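Local coordinates for protein putative serine phosphatase (Pseudomonas aeruginosa, PDB 6K4E) that probably removes phosphate from phosphorylated serine or threonine residues as a magnesium-binding PP2C-type phosphatase in a signalling pathway that controls biofilm formation, at residues E80-L85 / T294-R299; G94-Y99 / V111-H116; Q102-L107 / L175-R180; L241-G246 / E282-H287. All coordinates share one frame; numbering follows the deposited sequence.

Contact 1 of 4, residues E80-L85 / T294-R299; sequences EHHFIL and TILSFR
Strands 82-85 and 294-299 pair antiparallel at the margin of one sheet of the PP2C beta-sandwich, their axes 4.7 Å apart and 176° from parallel. F83 with S297 and L85 with I295 are the hydrogen-bonded pairs; S297 N reaches F83 O at 3.0 Å almost straight (178° at the hydrogen). The F83 ring lies over its partner, CB of S297 standing 3.5 Å from the ring centroid in a CH-pi contact. With chi1 at 79°, CG sits between backbone N and carbonyl carbon, which brings the ring beside I295, whose CG2 is 3.8 Å from CE1 of F83. This face of the sheet is covered by helix 269-284, through L269 and A273, while L296 and F298 on the other face meet strand 105-113 of the second sheet. There, CD1 of I84 touches CD1 of L296 at 4.0 Å. Beyond the last bridge, H82 with F298, R299 N donates to H81 O, and ND1 of H81 adds a weak bond to R299 O, which lies at the imidazole edge, in its plane.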
loop_
_atom_site.group_PDB
_atom_site.type_symbol
_atom_site.label_atom_id
_atom_site.label_comp_id
_atom_site.label_asym_id
_atom_site.label_seq_id
_atom_site.Cartn_x
_atom_site.Cartn_y
_atom_site.Cartn_z
ATOM N N GLU B 80 -19.022 -20.641 -10.680
ATOM C CA GLU B 80 -18.387 -21.912 -10.348
ATOM C C GLU B 80 -17.286 -22.314 -11.334
ATOM O O GLU B 80 -16.726 -23.393 -11.195
ATOM C CB GLU B 80 -19.428 -23.032 -10.165
ATOM C CG GLU B 80 -20.297 -22.820 -8.933
ATOM C CD GLU B 80 -21.126 -23.993 -8.450
ATOM O OE1 GLU B 80 -21.121 -25.053 -9.113
ATOM O OE2 GLU B 80 -21.773 -23.857 -7.387
ATOM N N HIS B 81 -16.911 -21.426 -12.258
ATOM C CA HIS B 81 -15.804 -21.706 -13.157
ATOM C C HIS B 81 -14.529 -21.058 -12.624
ATOM O O HIS B 81 -13.614 -20.721 -13.381
ATOM C CB HIS B 81 -16.147 -21.343 -14.597
ATOM C CG HIS B 81 -16.888 -22.439 -15.288
ATOM N ND1 HIS B 81 -16.297 -23.183 -16.299
ATOM C CD2 HIS B 81 -18.128 -22.926 -15.049
ATOM C CE1 HIS B 81 -17.206 -24.075 -16.662
ATOM N NE2 HIS B 81 -18.324 -23.964 -15.938
ATOM N N HIS B 82 -14.504 -20.866 -11.276
ATOM C CA HIS B 82 -13.356 -20.403 -10.514
ATOM C C HIS B 82 -13.463 -20.892 -9.081
ATOM O O HIS B 82 -14.562 -21.211 -8.624
ATOM C CB HIS B 82 -13.224 -18.848 -10.546
ATOM C CG HIS B 82 -13.693 -18.159 -9.305
ATOM N ND1 HIS B 82 -15.052 -18.011 -9.028
ATOM C CD2 HIS B 82 -12.973 -17.621 -8.288
ATOM C CE1 HIS B 82 -15.111 -17.422 -7.842
ATOM N NE2 HIS B 82 -13.888 -17.169 -7.353
ATOM N N PHE B 83 -12.328 -20.861 -8.349
ATOM C CA PHE B 83 -12.285 -21.066 -6.908
ATOM C C PHE B 83 -11.107 -20.299 -6.355
ATOM O O PHE B 83 -10.140 -20.065 -7.078
ATOM C CB PHE B 83 -12.321 -22.534 -6.463
ATOM C CG PHE B 83 -11.038 -23.338 -6.538
ATOM C CD1 PHE B 83 -9.968 -23.058 -5.678
ATOM C CD2 PHE B 83 -10.950 -24.457 -7.361
ATOM C CE1 PHE B 83 -8.812 -23.824 -5.713
ATOM C CE2 PHE B 83 -9.798 -25.239 -7.375
ATOM C CZ PHE B 83 -8.737 -24.917 -6.556
ATOM N N ILE B 84 -11.222 -19.840 -5.100
ATOM C CA ILE B 84 -10.172 -19.080 -4.434
ATOM C C ILE B 84 -9.834 -19.716 -3.128
ATOM O O ILE B 84 -10.721 -20.071 -2.350
ATOM C CB ILE B 84 -10.504 -17.552 -4.297
ATOM C CG1 ILE B 84 -9.359 -16.773 -3.620
ATOM C CG2 ILE B 84 -11.822 -17.273 -3.629
ATOM C CD1 ILE B 84 -7.995 -16.826 -4.386
ATOM N N LEU B 85 -8.564 -19.899 -2.910
ATOM C CA LEU B 85 -8.034 -20.404 -1.648
ATOM C C LEU B 85 -7.083 -19.298 -1.193
ATOM O O LEU B 85 -6.108 -19.010 -1.887
ATOM C CB LEU B 85 -7.285 -21.734 -1.871
ATOM C CG LEU B 85 -7.198 -22.711 -0.685
ATOM C CD1 LEU B 85 -6.461 -23.993 -1.092
ATOM C CD2 LEU B 85 -6.487 -22.084 0.541
ATOM N N THR B 294 -2.174 -19.198 -1.270
ATOM C CA THR B 294 -3.080 -18.702 -2.302
ATOM C C THR B 294 -3.105 -19.677 -3.432
ATOM O O THR B 294 -2.055 -20.085 -3.914
ATOM C CB THR B 294 -2.717 -17.311 -2.873
ATOM O OG1 THR B 294 -2.361 -16.460 -1.799
ATOM C CG2 THR B 294 -3.911 -16.665 -3.655
ATOM N N ILE B 295 -4.323 -20.060 -3.836
ATOM C CA ILE B 295 -4.575 -20.852 -5.020
ATOM C C ILE B 295 -5.765 -20.202 -5.716
ATOM O O ILE B 295 -6.850 -20.165 -5.161
ATOM C CB ILE B 295 -4.790 -22.383 -4.808
ATOM C CG1 ILE B 295 -3.604 -23.035 -4.101
ATOM C CG2 ILE B 295 -5.106 -23.079 -6.160
ATOM C CD1 ILE B 295 -3.735 -24.603 -4.037
ATOM N N LEU B 296 -5.549 -19.705 -6.929
ATOM C CA LEU B 296 -6.606 -19.150 -7.753
ATOM C C LEU B 296 -6.762 -20.066 -8.948
ATOM O O LEU B 296 -5.809 -20.311 -9.694
ATOM C CB LEU B 296 -6.309 -17.690 -8.161
ATOM C CG LEU B 296 -7.409 -16.911 -8.899
ATOM C CD1 LEU B 296 -8.802 -17.180 -8.327
ATOM C CD2 LEU B 296 -7.082 -15.437 -8.943
ATOM N N SER B 297 -7.951 -20.667 -9.052
ATOM C CA SER B 297 -8.234 -21.607 -10.112
ATOM C C SER B 297 -9.341 -21.083 -10.952
ATOM O O SER B 297 -10.189 -20.368 -10.446
ATOM C CB SER B 297 -8.577 -22.978 -9.541
ATOM O OG SER B 297 -8.894 -23.928 -10.546
ATOM N N PHE B 298 -9.303 -21.418 -12.245
ATOM C CA PHE B 298 -10.249 -21.019 -13.289
ATOM C C PHE B 298 -10.345 -22.095 -14.355
ATOM O O PHE B 298 -9.400 -22.844 -14.560
ATOM C CB PHE B 298 -9.865 -19.661 -13.884
ATOM C CG PHE B 298 -8.491 -19.556 -14.508
ATOM C CD1 PHE B 298 -7.358 -19.359 -13.722
ATOM C CD2 PHE B 298 -8.334 -19.593 -15.881
ATOM C CE1 PHE B 298 -6.085 -19.228 -14.309
ATOM C CE2 PHE B 298 -7.065 -19.469 -16.460
ATOM C CZ PHE B 298 -5.946 -19.272 -15.674
ATOM N N ARG B 299 -11.505 -22.231 -14.986
ATOM C CA ARG B 299 -11.704 -23.289 -15.960
ATOM C C ARG B 299 -12.330 -22.765 -17.242
ATOM O O ARG B 299 -13.193 -21.889 -17.188
ATOM C CB ARG B 299 -12.573 -24.394 -15.322
ATOM C CG ARG B 299 -13.035 -25.478 -16.277
ATOM C CD ARG B 299 -13.583 -26.645 -15.529
ATOM N NE ARG B 299 -14.310 -27.551 -16.413
ATOM C CZ ARG B 299 -13.899 -28.769 -16.744
ATOM N NH1 ARG B 299 -12.742 -29.235 -16.285
ATOM N NH2 ARG B 299 -14.637 -29.530 -17.540
#

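Contact 2 of 4, residues G94-Y99 / V111-H116; sequences GDFYVY and VDCAGH. With MG (magnesium ion), chain G; MG (magnesium ion), chain F.
A pair of magnesium ions bridged by D112 sits at the end of the hairpin of strands 95-101 and 105-113, where D95 and D112 face each other as a non-hydrogen-bonded pair. Their carboxylates, planes 72° apart, bring OD1 of D95 within 3.2 Å of OD1 of D112, a repulsion the ions and their waters probably offset. CG of D112 is anti to the backbone N (chi1 180°), which sends the carboxylate toward the ions: OD1 binds one at 2.2 Å and OD2 the other at 2.1 Å. D95 works from the second shell, its OD1 accepting hydrogen bonds from one water on each ion and its OD2 held by T294 and T237. In this PP2C metal centre, carbonyl oxygens of C113 and G115 also bind the first ion, while D238 and D291 join D112 at the second. C113 N bonds G94 O at 2.7 Å. On the sheet face opposite D95 and D112, CE1 of F96 packs on CB of V111 (3.6 Å), with SG of C113 at the ring edge.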
loop_
_atom_site.group_PDB
_atom_site.type_symbol
_atom_site.label_atom_id
_atom_site.label_comp_id
_atom_site.label_asym_id
_atom_site.label_seq_id
_atom_site.Cartn_x
_atom_site.Cartn_y
_atom_site.Cartn_z
ATOM N N GLY B 94 1.446 -11.396 2.553
ATOM C CA GLY B 94 2.113 -10.802 1.400
ATOM C C GLY B 94 1.576 -11.314 0.084
ATOM O O GLY B 94 2.071 -10.955 -0.990
ATOM N N ASP B 95 0.533 -12.125 0.158
ATOM C CA ASP B 95 -0.062 -12.729 -1.020
ATOM C C ASP B 95 -1.359 -12.059 -1.345
ATOM O O ASP B 95 -2.174 -11.801 -0.438
ATOM C CB ASP B 95 -0.405 -14.204 -0.728
ATOM C CG ASP B 95 0.633 -15.284 -0.980
ATOM O OD1 ASP B 95 1.844 -14.967 -0.969
ATOM O OD2 ASP B 95 0.241 -16.467 -1.046
ATOM N N PHE B 96 -1.620 -11.898 -2.640
ATOM C CA PHE B 96 -2.916 -11.401 -3.107
ATOM C C PHE B 96 -3.172 -11.897 -4.523
ATOM O O PHE B 96 -2.405 -12.694 -5.049
ATOM C CB PHE B 96 -3.105 -9.864 -2.924
ATOM C CG PHE B 96 -2.393 -8.969 -3.914
ATOM C CD1 PHE B 96 -1.016 -8.794 -3.852
ATOM C CD2 PHE B 96 -3.103 -8.298 -4.909
ATOM C CE1 PHE B 96 -0.365 -7.942 -4.753
ATOM C CE2 PHE B 96 -2.438 -7.492 -5.849
ATOM C CZ PHE B 96 -1.085 -7.303 -5.754
ATOM N N TYR B 97 -4.286 -11.511 -5.096
ATOM C CA TYR B 97 -4.670 -11.959 -6.420
ATOM C C TYR B 97 -5.434 -10.858 -7.113
ATOM O O TYR B 97 -5.983 -9.953 -6.464
ATOM C CB TYR B 97 -5.494 -13.251 -6.359
ATOM C CG TYR B 97 -6.606 -13.249 -5.334
ATOM C CD1 TYR B 97 -6.344 -13.523 -3.998
ATOM C CD2 TYR B 97 -7.937 -13.084 -5.719
ATOM C CE1 TYR B 97 -7.368 -13.578 -3.053
ATOM C CE2 TYR B 97 -8.974 -13.137 -4.778
ATOM C CZ TYR B 97 -8.678 -13.372 -3.448
ATOM O OH TYR B 97 -9.652 -13.474 -2.499
ATOM N N VAL B 98 -5.398 -10.906 -8.436
ATOM C CA VAL B 98 -6.018 -9.888 -9.265
ATOM C C VAL B 98 -6.988 -10.565 -10.220
ATOM O O VAL B 98 -6.900 -11.763 -10.470
ATOM C CB VAL B 98 -4.940 -9.031 -10.013
ATOM C CG1 VAL B 98 -4.138 -8.174 -9.033
ATOM C CG2 VAL B 98 -3.993 -9.893 -10.859
ATOM N N TYR B 99 -7.881 -9.786 -10.775
ATOM C CA TYR B 99 -8.861 -10.240 -11.750
ATOM C C TYR B 99 -9.409 -8.999 -12.414
ATOM O O TYR B 99 -9.671 -8.012 -11.735
ATOM C CB TYR B 99 -10.015 -10.988 -11.069
ATOM C CG TYR B 99 -11.108 -11.357 -12.047
ATOM C CD1 TYR B 99 -10.895 -12.321 -13.032
ATOM C CD2 TYR B 99 -12.362 -10.769 -11.972
ATOM C CE1 TYR B 99 -11.896 -12.669 -13.932
ATOM C CE2 TYR B 99 -13.372 -11.112 -12.870
ATOM C CZ TYR B 99 -13.131 -12.067 -13.848
ATOM O OH TYR B 99 -14.091 -12.424 -14.751
ATOM N N VAL B 111 -0.040 -12.996 -6.747
ATOM C CA VAL B 111 1.192 -12.252 -6.458
ATOM C C VAL B 111 1.646 -12.651 -5.067
ATOM O O VAL B 111 0.820 -12.749 -4.173
ATOM C CB VAL B 111 1.014 -10.687 -6.559
ATOM C CG1 VAL B 111 2.329 -9.973 -6.310
ATOM C CG2 VAL B 111 0.435 -10.245 -7.904
ATOM N N ASP B 112 2.954 -12.860 -4.884
ATOM C CA ASP B 112 3.539 -13.155 -3.573
ATOM C C ASP B 112 4.603 -12.097 -3.412
ATOM O O ASP B 112 5.620 -12.152 -4.115
ATOM C CB ASP B 112 4.157 -14.583 -3.539
ATOM C CG ASP B 112 4.801 -14.987 -2.210
ATOM O OD1 ASP B 112 4.903 -14.123 -1.311
ATOM O OD2 ASP B 112 5.140 -16.199 -2.043
ATOM N N CYS B 113 4.316 -11.064 -2.572
ATOM C CA CYS B 113 5.226 -9.958 -2.270
ATOM C C CYS B 113 6.235 -10.407 -1.237
ATOM O O CYS B 113 5.898 -11.238 -0.407
ATOM C CB CYS B 113 4.449 -8.749 -1.755
ATOM S SG CYS B 113 3.256 -8.074 -2.925
ATOM N N ALA B 114 7.416 -9.777 -1.206
ATOM C CA ALA B 114 8.461 -10.073 -0.222
ATOM C C ALA B 114 7.896 -10.021 1.190
ATOM O O ALA B 114 7.174 -9.088 1.533
ATOM C CB ALA B 114 9.602 -9.096 -0.365
ATOM N N GLY B 115 8.148 -11.064 1.954
ATOM C CA GLY B 115 7.672 -11.170 3.324
ATOM C C GLY B 115 6.247 -11.670 3.480
ATOM O O GLY B 115 5.571 -12.055 2.515
ATOM N N HIS B 116 5.813 -11.712 4.718
ATOM C CA HIS B 116 4.466 -12.087 5.101
ATOM C C HIS B 116 4.141 -11.143 6.265
ATOM O O HIS B 116 4.940 -10.247 6.535
ATOM C CB HIS B 116 4.390 -13.574 5.494
ATOM C CG HIS B 116 5.394 -13.966 6.525
ATOM N ND1 HIS B 116 5.165 -13.711 7.868
ATOM C CD2 HIS B 116 6.613 -14.537 6.399
ATOM C CE1 HIS B 116 6.234 -14.141 8.510
ATOM N NE2 HIS B 116 7.134 -14.643 7.670
HETATM MG MG MG G . 5.635 -13.383 0.675
HETATM MG MG MG F . 5.379 -17.206 -0.173
HETATM O O HOH W 1 3.116 -17.372 -0.360
HETATM O O HOH W 2 3.550 -13.827 1.111
HETATM O O HOH W 3 5.566 -15.605 1.188
HETATM O O HOH W 4 7.418 -16.902 -0.294
HETATM O O HOH W 5 7.365 -13.917 -0.294
#

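Contact 3 of 4, residues Q102-L107 / L175-R180; sequences QADGYL and LVWVDR
Y106 and V178 form the tight centre of this contact, while A103 and R180, both exposed, mark its looser end. The backbones of Y106 and V178 exchange two bonds, V178 N to Y106 O at 2.8 Å and Y106 N to V178 O at 3.0 Å. Side by side with the tyrosine, V178 sets CB over the centre of the ring, 3.9 Å from the centroid and 13° off its normal. On the other face of the sheet, W177 has CG anti to its backbone N (chi1 162°), and the indole reaches back across the neighbouring strand, CZ3 lying 3.4 Å from Y106 N. CG of Q102 and OD2 of D104 come to the indole edge, the latter 3.5 Å from CZ2 of W177, while OD1 of D104 forms a salt bridge with R141. On the exposed side, R180 meets Y106 through CD at the ring edge, 3.7 Å from CE2. Such pairing, with N-to-C directions 175° apart, is that of adjacent antiparallel strands in the second sheet of a PP2C beta-sandwich.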
loop_
_atom_site.group_PDB
_atom_site.type_symbol
_atom_site.label_atom_id
_atom_site.label_comp_id
_atom_site.label_asym_id
_atom_site.label_seq_id
_atom_site.Cartn_x
_atom_site.Cartn_y
_atom_site.Cartn_z
ATOM N N GLN B 102 -13.054 -8.621 -19.127
ATOM C CA GLN B 102 -13.224 -7.888 -20.373
ATOM C C GLN B 102 -14.373 -8.547 -21.130
ATOM O O GLN B 102 -14.854 -9.593 -20.706
ATOM C CB GLN B 102 -11.934 -7.896 -21.206
ATOM C CG GLN B 102 -10.769 -7.146 -20.570
ATOM C CD GLN B 102 -10.929 -5.634 -20.463
ATOM O OE1 GLN B 102 -10.216 -5.001 -19.701
ATOM N NE2 GLN B 102 -11.844 -4.994 -21.220
ATOM N N ALA B 103 -14.822 -7.961 -22.231
ATOM C CA ALA B 103 -15.913 -8.559 -23.005
ATOM C C ALA B 103 -15.469 -9.856 -23.719
ATOM O O ALA B 103 -16.237 -10.823 -23.791
ATOM C CB ALA B 103 -16.423 -7.552 -24.026
ATOM N N ASP B 104 -14.208 -9.868 -24.198
ATOM C CA ASP B 104 -13.584 -10.926 -24.981
ATOM C C ASP B 104 -12.785 -11.966 -24.174
ATOM O O ASP B 104 -12.329 -12.944 -24.753
ATOM C CB ASP B 104 -12.702 -10.299 -26.074
ATOM C CG ASP B 104 -11.538 -9.477 -25.569
ATOM O OD1 ASP B 104 -11.718 -8.734 -24.567
ATOM O OD2 ASP B 104 -10.465 -9.515 -26.211
ATOM N N GLY B 105 -12.648 -11.754 -22.864
ATOM C CA GLY B 105 -11.926 -12.643 -21.972
ATOM C C GLY B 105 -11.618 -12.005 -20.637
ATOM O O GLY B 105 -12.278 -11.048 -20.245
ATOM N N TYR B 106 -10.610 -12.517 -19.912
ATOM C CA TYR B 106 -10.290 -11.930 -18.612
ATOM C C TYR B 106 -8.853 -12.063 -18.240
ATOM O O TYR B 106 -8.152 -13.001 -18.686
ATOM C CB TYR B 106 -11.189 -12.504 -17.489
ATOM C CG TYR B 106 -11.188 -14.013 -17.393
ATOM C CD1 TYR B 106 -10.305 -14.678 -16.552
ATOM C CD2 TYR B 106 -12.111 -14.777 -18.107
ATOM C CE1 TYR B 106 -10.315 -16.074 -16.452
ATOM C CE2 TYR B 106 -12.108 -16.166 -18.039
ATOM C CZ TYR B 106 -11.228 -16.809 -17.188
ATOM O OH TYR B 106 -11.239 -18.188 -17.124
ATOM N N LEU B 107 -8.435 -11.158 -17.347
ATOM C CA LEU B 107 -7.102 -11.164 -16.778
ATOM C C LEU B 107 -7.235 -11.711 -15.389
ATOM O O LEU B 107 -8.087 -11.274 -14.648
ATOM C CB LEU B 107 -6.497 -9.757 -16.745
ATOM C CG LEU B 107 -5.111 -9.637 -16.092
ATOM C CD1 LEU B 107 -3.986 -10.216 -17.004
ATOM C CD2 LEU B 107 -4.828 -8.230 -15.766
ATOM N N LEU B 175 0.562 -14.110 -14.105
ATOM C CA LEU B 175 -0.544 -13.397 -14.740
ATOM C C LEU B 175 -0.977 -14.098 -15.986
ATOM O O LEU B 175 -0.142 -14.441 -16.810
ATOM C CB LEU B 175 -0.114 -11.983 -15.136
ATOM C CG LEU B 175 -0.318 -10.878 -14.147
ATOM C CD1 LEU B 175 0.199 -9.628 -14.723
ATOM C CD2 LEU B 175 -1.799 -10.678 -13.833
ATOM N N VAL B 176 -2.283 -14.238 -16.171
ATOM C CA VAL B 176 -2.845 -14.924 -17.327
ATOM C C VAL B 176 -3.920 -14.086 -18.028
ATOM O O VAL B 176 -4.872 -13.648 -17.382
ATOM C CB VAL B 176 -3.413 -16.303 -16.883
ATOM C CG1 VAL B 176 -4.140 -17.006 -18.017
ATOM C CG2 VAL B 176 -2.331 -17.216 -16.294
ATOM N N TRP B 177 -3.812 -13.937 -19.352
ATOM C CA TRP B 177 -4.885 -13.341 -20.133
ATOM C C TRP B 177 -5.608 -14.525 -20.821
ATOM O O TRP B 177 -5.009 -15.213 -21.648
ATOM C CB TRP B 177 -4.387 -12.293 -21.168
ATOM C CG TRP B 177 -5.408 -12.012 -22.232
ATOM C CD1 TRP B 177 -5.364 -12.430 -23.525
ATOM C CD2 TRP B 177 -6.674 -11.349 -22.067
ATOM N NE1 TRP B 177 -6.493 -12.016 -24.194
ATOM C CE2 TRP B 177 -7.331 -11.386 -23.316
ATOM C CE3 TRP B 177 -7.292 -10.669 -21.002
ATOM C CZ2 TRP B 177 -8.602 -10.831 -23.512
ATOM C CZ3 TRP B 177 -8.535 -10.095 -21.207
ATOM C CH2 TRP B 177 -9.182 -10.187 -22.447
ATOM N N VAL B 178 -6.860 -14.795 -20.416
ATOM C CA VAL B 178 -7.703 -15.854 -20.984
ATOM C C VAL B 178 -8.508 -15.217 -22.090
ATOM O O VAL B 178 -9.427 -14.458 -21.809
ATOM C CB VAL B 178 -8.632 -16.509 -19.926
ATOM C CG1 VAL B 178 -9.562 -17.561 -20.549
ATOM C CG2 VAL B 178 -7.818 -17.106 -18.791
ATOM N N ASP B 179 -8.123 -15.448 -23.334
ATOM C CA ASP B 179 -8.834 -14.865 -24.465
ATOM C C ASP B 179 -9.894 -15.868 -24.935
ATOM O O ASP B 179 -9.611 -16.722 -25.754
ATOM C CB ASP B 179 -7.832 -14.490 -25.572
ATOM C CG ASP B 179 -8.371 -13.617 -26.667
ATOM O OD1 ASP B 179 -9.579 -13.747 -26.998
ATOM O OD2 ASP B 179 -7.574 -12.883 -27.273
ATOM N N ARG B 180 -11.108 -15.773 -24.395
ATOM C CA ARG B 180 -12.205 -16.691 -24.724
ATOM C C ARG B 180 -12.615 -16.637 -26.202
ATOM O O ARG B 180 -12.774 -17.690 -26.825
ATOM C CB ARG B 180 -13.402 -16.461 -23.783
ATOM C CG ARG B 180 -13.097 -16.809 -22.306
ATOM C CD ARG B 180 -13.872 -15.964 -21.311
ATOM N NE ARG B 180 -15.297 -16.304 -21.297
ATOM C CZ ARG B 180 -16.258 -15.558 -21.835
ATOM N NH1 ARG B 180 -15.964 -14.399 -22.418
ATOM N NH2 ARG B 180 -17.523 -15.958 -21.785
#

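Contact 4 of 4, residues L241-G246 / E282-H287; sequences LDQAGG and EYQGEH
The Y283 ring carries the G245-G246 peptide on one face, with G246 N 3.6 Å above its plane and over its centre, while Q243 O lies at the ring edge. The imidazole of H287 likewise has CA of G245 over one face, 4.0 Å from its centroid, and Q284 O at its edge. The amides of Q243 and Q284 also stack, their planes 16° apart. These groups close the end of helix 269-284 onto the segment following helix 238-242: the helix is left at G285, with positive phi, through a type II' turn from Q284 to H287. Q284 O takes both N and ND1 of H287, which fixes the imidazole beside the turn, and NE2 of Q284, on a chain extended beyond CG, returns a bond to H287 O at 2.8 Å. Q243 NE2 bonds A244 O at 3.0 Å and P288 O, and OE1 accepts from R290 N. OH of Y283 bonds F250 O. Across the two segments, G246 N donates to Y283 O at 2.8 Å, 36° out of the carbonyl plane.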
loop_
_atom_site.group_PDB
_atom_site.type_symbol
_atom_site.label_atom_id
_atom_site.label_comp_id
_atom_site.label_asym_id
_atom_site.label_seq_id
_atom_site.Cartn_x
_atom_site.Cartn_y
_atom_site.Cartn_z
ATOM N N LEU B 241 2.722 -25.297 -1.643
ATOM C CA LEU B 241 3.721 -26.312 -2.056
ATOM C C LEU B 241 4.844 -26.391 -1.051
ATOM O O LEU B 241 5.529 -27.402 -0.989
ATOM C CB LEU B 241 4.286 -26.021 -3.484
ATOM C CG LEU B 241 3.339 -26.313 -4.675
ATOM C CD1 LEU B 241 2.355 -25.145 -4.932
ATOM C CD2 LEU B 241 4.122 -26.520 -5.931
ATOM N N ASP B 242 5.024 -25.353 -0.255
ATOM C CA ASP B 242 6.066 -25.317 0.774
ATOM C C ASP B 242 5.550 -25.735 2.128
ATOM O O ASP B 242 6.345 -25.876 3.049
ATOM C CB ASP B 242 6.723 -23.917 0.843
ATOM C CG ASP B 242 7.567 -23.545 -0.368
ATOM O OD1 ASP B 242 7.829 -24.442 -1.217
ATOM O OD2 ASP B 242 7.991 -22.378 -0.451
ATOM N N GLN B 243 4.236 -25.945 2.266
ATOM C CA GLN B 243 3.669 -26.357 3.552
ATOM C C GLN B 243 4.300 -27.634 4.072
ATOM O O GLN B 243 4.166 -28.691 3.438
ATOM C CB GLN B 243 2.158 -26.531 3.491
ATOM C CG GLN B 243 1.517 -26.844 4.873
ATOM C CD GLN B 243 1.858 -25.816 5.945
ATOM O OE1 GLN B 243 1.603 -24.616 5.801
ATOM N NE2 GLN B 243 2.522 -26.256 6.999
ATOM N N ALA B 244 4.976 -27.529 5.236
ATOM C CA ALA B 244 5.596 -28.647 5.911
ATOM C C ALA B 244 4.493 -29.581 6.467
ATOM O O ALA B 244 3.411 -29.118 6.803
ATOM C CB ALA B 244 6.459 -28.122 7.041
ATOM N N GLY B 245 4.775 -30.879 6.511
ATOM C CA GLY B 245 3.846 -31.871 7.037
ATOM C C GLY B 245 4.215 -33.287 6.667
ATOM O O GLY B 245 5.316 -33.545 6.169
ATOM N N GLY B 246 3.269 -34.195 6.888
ATOM C CA GLY B 246 3.432 -35.608 6.579
ATOM C C GLY B 246 4.290 -36.311 7.601
ATOM O O GLY B 246 4.477 -35.811 8.718
ATOM N N GLU B 282 -4.903 -32.277 6.305
ATOM C CA GLU B 282 -4.518 -33.651 6.609
ATOM C C GLU B 282 -3.016 -33.827 6.617
ATOM O O GLU B 282 -2.493 -34.375 7.577
ATOM C CB GLU B 282 -5.206 -34.644 5.650
ATOM C CG GLU B 282 -4.752 -36.092 5.803
ATOM C CD GLU B 282 -5.791 -37.189 5.913
ATOM O OE1 GLU B 282 -5.391 -38.370 5.818
ATOM O OE2 GLU B 282 -6.991 -36.892 6.102
ATOM N N TYR B 283 -2.325 -33.332 5.557
ATOM C CA TYR B 283 -0.878 -33.400 5.372
ATOM C C TYR B 283 -0.160 -32.671 6.482
ATOM O O TYR B 283 0.700 -33.238 7.121
ATOM C CB TYR B 283 -0.480 -32.852 3.985
ATOM C CG TYR B 283 0.991 -33.043 3.685
ATOM C CD1 TYR B 283 1.512 -34.309 3.414
ATOM C CD2 TYR B 283 1.875 -31.964 3.714
ATOM C CE1 TYR B 283 2.874 -34.499 3.190
ATOM C CE2 TYR B 283 3.241 -32.142 3.481
ATOM C CZ TYR B 283 3.736 -33.414 3.225
ATOM O OH TYR B 283 5.075 -33.605 2.995
ATOM N N GLN B 284 -0.546 -31.432 6.723
ATOM C CA GLN B 284 0.002 -30.523 7.726
ATOM C C GLN B 284 -0.061 -31.056 9.159
ATOM O O GLN B 284 0.951 -31.026 9.854
ATOM C CB GLN B 284 -0.698 -29.189 7.597
ATOM C CG GLN B 284 -0.103 -28.070 8.425
ATOM C CD GLN B 284 -0.860 -26.796 8.218
ATOM O OE1 GLN B 284 -1.511 -26.585 7.194
ATOM N NE2 GLN B 284 -0.811 -25.921 9.200
ATOM N N GLY B 285 -1.222 -31.570 9.575
ATOM C CA GLY B 285 -1.406 -32.097 10.920
ATOM C C GLY B 285 -1.158 -31.033 11.967
ATOM O O GLY B 285 -1.761 -29.964 11.922
ATOM N N GLU B 286 -0.204 -31.287 12.859
ATOM C CA GLU B 286 0.169 -30.373 13.935
ATOM C C GLU B 286 1.187 -29.287 13.518
ATOM O O GLU B 286 1.487 -28.417 14.329
ATOM C CB GLU B 286 0.697 -31.171 15.147
ATOM C CG GLU B 286 -0.224 -31.063 16.349
ATOM C CD GLU B 286 -1.436 -31.965 16.304
ATOM O OE1 GLU B 286 -1.429 -32.968 17.054
ATOM O OE2 GLU B 286 -2.403 -31.661 15.565
ATOM N N HIS B 287 1.735 -29.343 12.292
ATOM C CA HIS B 287 2.707 -28.348 11.820
ATOM C C HIS B 287 2.092 -26.966 11.663
ATOM O O HIS B 287 1.021 -26.844 11.061
ATOM C CB HIS B 287 3.329 -28.752 10.483
ATOM C CG HIS B 287 4.307 -29.865 10.595
ATOM N ND1 HIS B 287 3.892 -31.184 10.663
ATOM C CD2 HIS B 287 5.655 -29.826 10.654
ATOM C CE1 HIS B 287 4.997 -31.902 10.744
ATOM N NE2 HIS B 287 6.082 -31.130 10.734
#

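Contacts 1 and 2 meet beside the metal centre: OG1 of T294 lies 2.7 Å from OD2 of D95, a probable hydrogen bond that would help position the second-shell aspartate of contact 2. Contacts 2 and 3 share strand 105-113, one at its metal-binding end and one at the opposite end, with centres about 20 Å apart. One place where the two sheets meet is F298 of contact 1, which packs on contact 3, CE2 of F298 standing 3.4 Å from CG2 of V178. Contact 4 lies apart, its centre about 34 Å from that of contact 3, but the side chain of Q243 is about 10 Å from a magnesium ion, and nearest atoms of contacts 2 and 4 are about 7 Å apart.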